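Local coordinates for L-2,4-diaminobutyric acid acetyltransferase (Geobacillus sp., PDB 6SLL), which transfers an acetyl group from acetyl coenzyme A to L-2,4-diaminobutyric acid, a step in the biosynthesis of the chemical chaperone ectoine, at residues B[106-111]-B[138-143]. Sequence-based numbering, arbitrary orientation.
Sequences MLTGLM and LGYAEE
Tyr140 reaches Leu107, Thr108 and Met111 by itself, and every contact from 138-143 to 106-111 is made by this one side chain. Its CG stands anti to the backbone N (chi1 -176°), which carries the ring off its own helix toward 106-111, whose axis comes no closer than 11.6 Å. Leu107 lies over one ring face: its CD2 sits 4.1 Å from the ring centroid and 26° off the ring normal, a CH-pi contact, with Tyr140 CG the nearest ring atom at 3.7 Å. Thr108 OG1 comes to the ring edge, near its plane, 3.9 Å from Tyr140 CE1; this hydroxyl is hydrogen-bonded to Lys104 O within its own helix. Farther out, Met111 CG meets Tyr140 OH at 3.4 Å, an oblique van der Waals approach. Replacing Tyr140 with an alanine would probably open a gap between the helices and leave Leu107 CD2 without the ring it packs on. Phe176, in a loop of the same chain, also touches Tyr140. Three residues on, Glu143 contacts coenzyme A and forms a salt bridge with Lys104 of helix 102-112, a second tie between the helices. With the segments crossing at -58°, this pairing joins helix 102-112 to helix 131-144 beside the cofactor, as expected of the GNAT acetyltransferase fold.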
# COMPACT_ATOMS: atom_id res chain seq x y z
N MET B 106 -3.48 17.87 9.87
CA MET B 106 -2.71 16.94 9.08
C MET B 106 -3.15 16.98 7.61
O MET B 106 -2.33 16.90 6.71
CB MET B 106 -2.91 15.48 9.56
CG MET B 106 -2.19 15.15 10.86
SD MET B 106 -2.11 13.40 11.24
CE MET B 106 -3.85 13.02 11.46
N LEU B 107 -4.48 17.07 7.37
CA LEU B 107 -4.98 17.03 6.00
C LEU B 107 -4.59 18.29 5.29
O LEU B 107 -4.08 18.28 4.14
CB LEU B 107 -6.51 16.85 6.02
CG LEU B 107 -7.22 16.86 4.68
CD1 LEU B 107 -6.63 15.81 3.71
CD2 LEU B 107 -8.71 16.65 4.83
N THR B 108 -4.75 19.46 5.91
CA THR B 108 -4.37 20.74 5.30
C THR B 108 -2.86 20.68 5.07
O THR B 108 -2.34 21.08 3.98
CB THR B 108 -4.72 21.89 6.26
OG1 THR B 108 -6.14 21.94 6.35
CG2 THR B 108 -4.15 23.23 5.81
N GLY B 109 -2.09 20.24 6.03
CA GLY B 109 -0.65 20.18 5.85
C GLY B 109 -0.22 19.23 4.79
O GLY B 109 0.70 19.54 3.99
N LEU B 110 -0.87 18.09 4.64
CA LEU B 110 -0.56 17.17 3.57
C LEU B 110 -0.72 17.83 2.23
O LEU B 110 0.13 17.68 1.32
CB LEU B 110 -1.48 15.95 3.67
CG LEU B 110 -1.39 14.92 2.56
CD1 LEU B 110 0.06 14.38 2.42
CD2 LEU B 110 -2.39 13.82 2.79
N MET B 111 -1.72 18.61 2.05
CA MET B 111 -2.00 19.21 0.76
C MET B 111 -1.03 20.34 0.42
O MET B 111 -0.98 20.75 -0.73
CB MET B 111 -3.45 19.67 0.65
CG MET B 111 -4.42 18.49 0.72
SD MET B 111 -4.11 17.02 -0.08
CE MET B 111 -4.17 17.79 -1.42
N LEU B 138 -15.84 16.32 4.40
CA LEU B 138 -16.79 17.22 3.87
C LEU B 138 -16.60 18.64 4.36
O LEU B 138 -16.74 19.60 3.56
CB LEU B 138 -18.20 16.79 4.16
CG LEU B 138 -18.61 15.44 3.56
CD1 LEU B 138 -20.02 15.08 4.01
CD2 LEU B 138 -18.55 15.49 2.01
N GLY B 139 -16.12 18.80 5.56
CA GLY B 139 -15.72 20.15 6.09
C GLY B 139 -14.58 20.75 5.35
O GLY B 139 -14.50 21.95 5.07
N TYR B 140 -13.56 19.95 4.99
CA TYR B 140 -12.44 20.44 4.17
C TYR B 140 -12.95 20.96 2.85
O TYR B 140 -12.55 22.09 2.42
CB TYR B 140 -11.44 19.28 4.00
CG TYR B 140 -10.19 19.67 3.26
CD1 TYR B 140 -9.27 20.48 3.83
CD2 TYR B 140 -9.94 19.23 2.05
CE1 TYR B 140 -8.13 20.83 3.18
CE2 TYR B 140 -8.84 19.64 1.34
CZ TYR B 140 -7.89 20.48 1.89
OH TYR B 140 -6.79 20.82 1.15
N ALA B 141 -13.79 20.24 2.18
CA ALA B 141 -14.31 20.70 0.92
C ALA B 141 -15.15 22.01 1.10
O ALA B 141 -15.00 22.97 0.38
CB ALA B 141 -15.12 19.63 0.26
N GLU B 142 -15.95 22.04 2.15
CA GLU B 142 -16.73 23.26 2.45
C GLU B 142 -15.86 24.45 2.61
O GLU B 142 -16.15 25.58 2.08
CB GLU B 142 -17.55 23.05 3.66
CG GLU B 142 -18.68 21.99 3.46
CD GLU B 142 -19.33 21.55 4.76
OE1 GLU B 142 -19.93 20.48 4.73
OE2 GLU B 142 -19.30 22.26 5.79
N GLU B 143 -14.79 24.34 3.41
CA GLU B 143 -14.01 25.48 3.77
C GLU B 143 -13.25 25.95 2.59
O GLU B 143 -13.01 27.15 2.51
CB GLU B 143 -13.00 25.12 4.85
CG GLU B 143 -13.68 24.80 6.18
CD GLU B 143 -12.66 24.78 7.35
OE1 GLU B 143 -12.69 23.77 8.10
OE2 GLU B 143 -11.83 25.76 7.39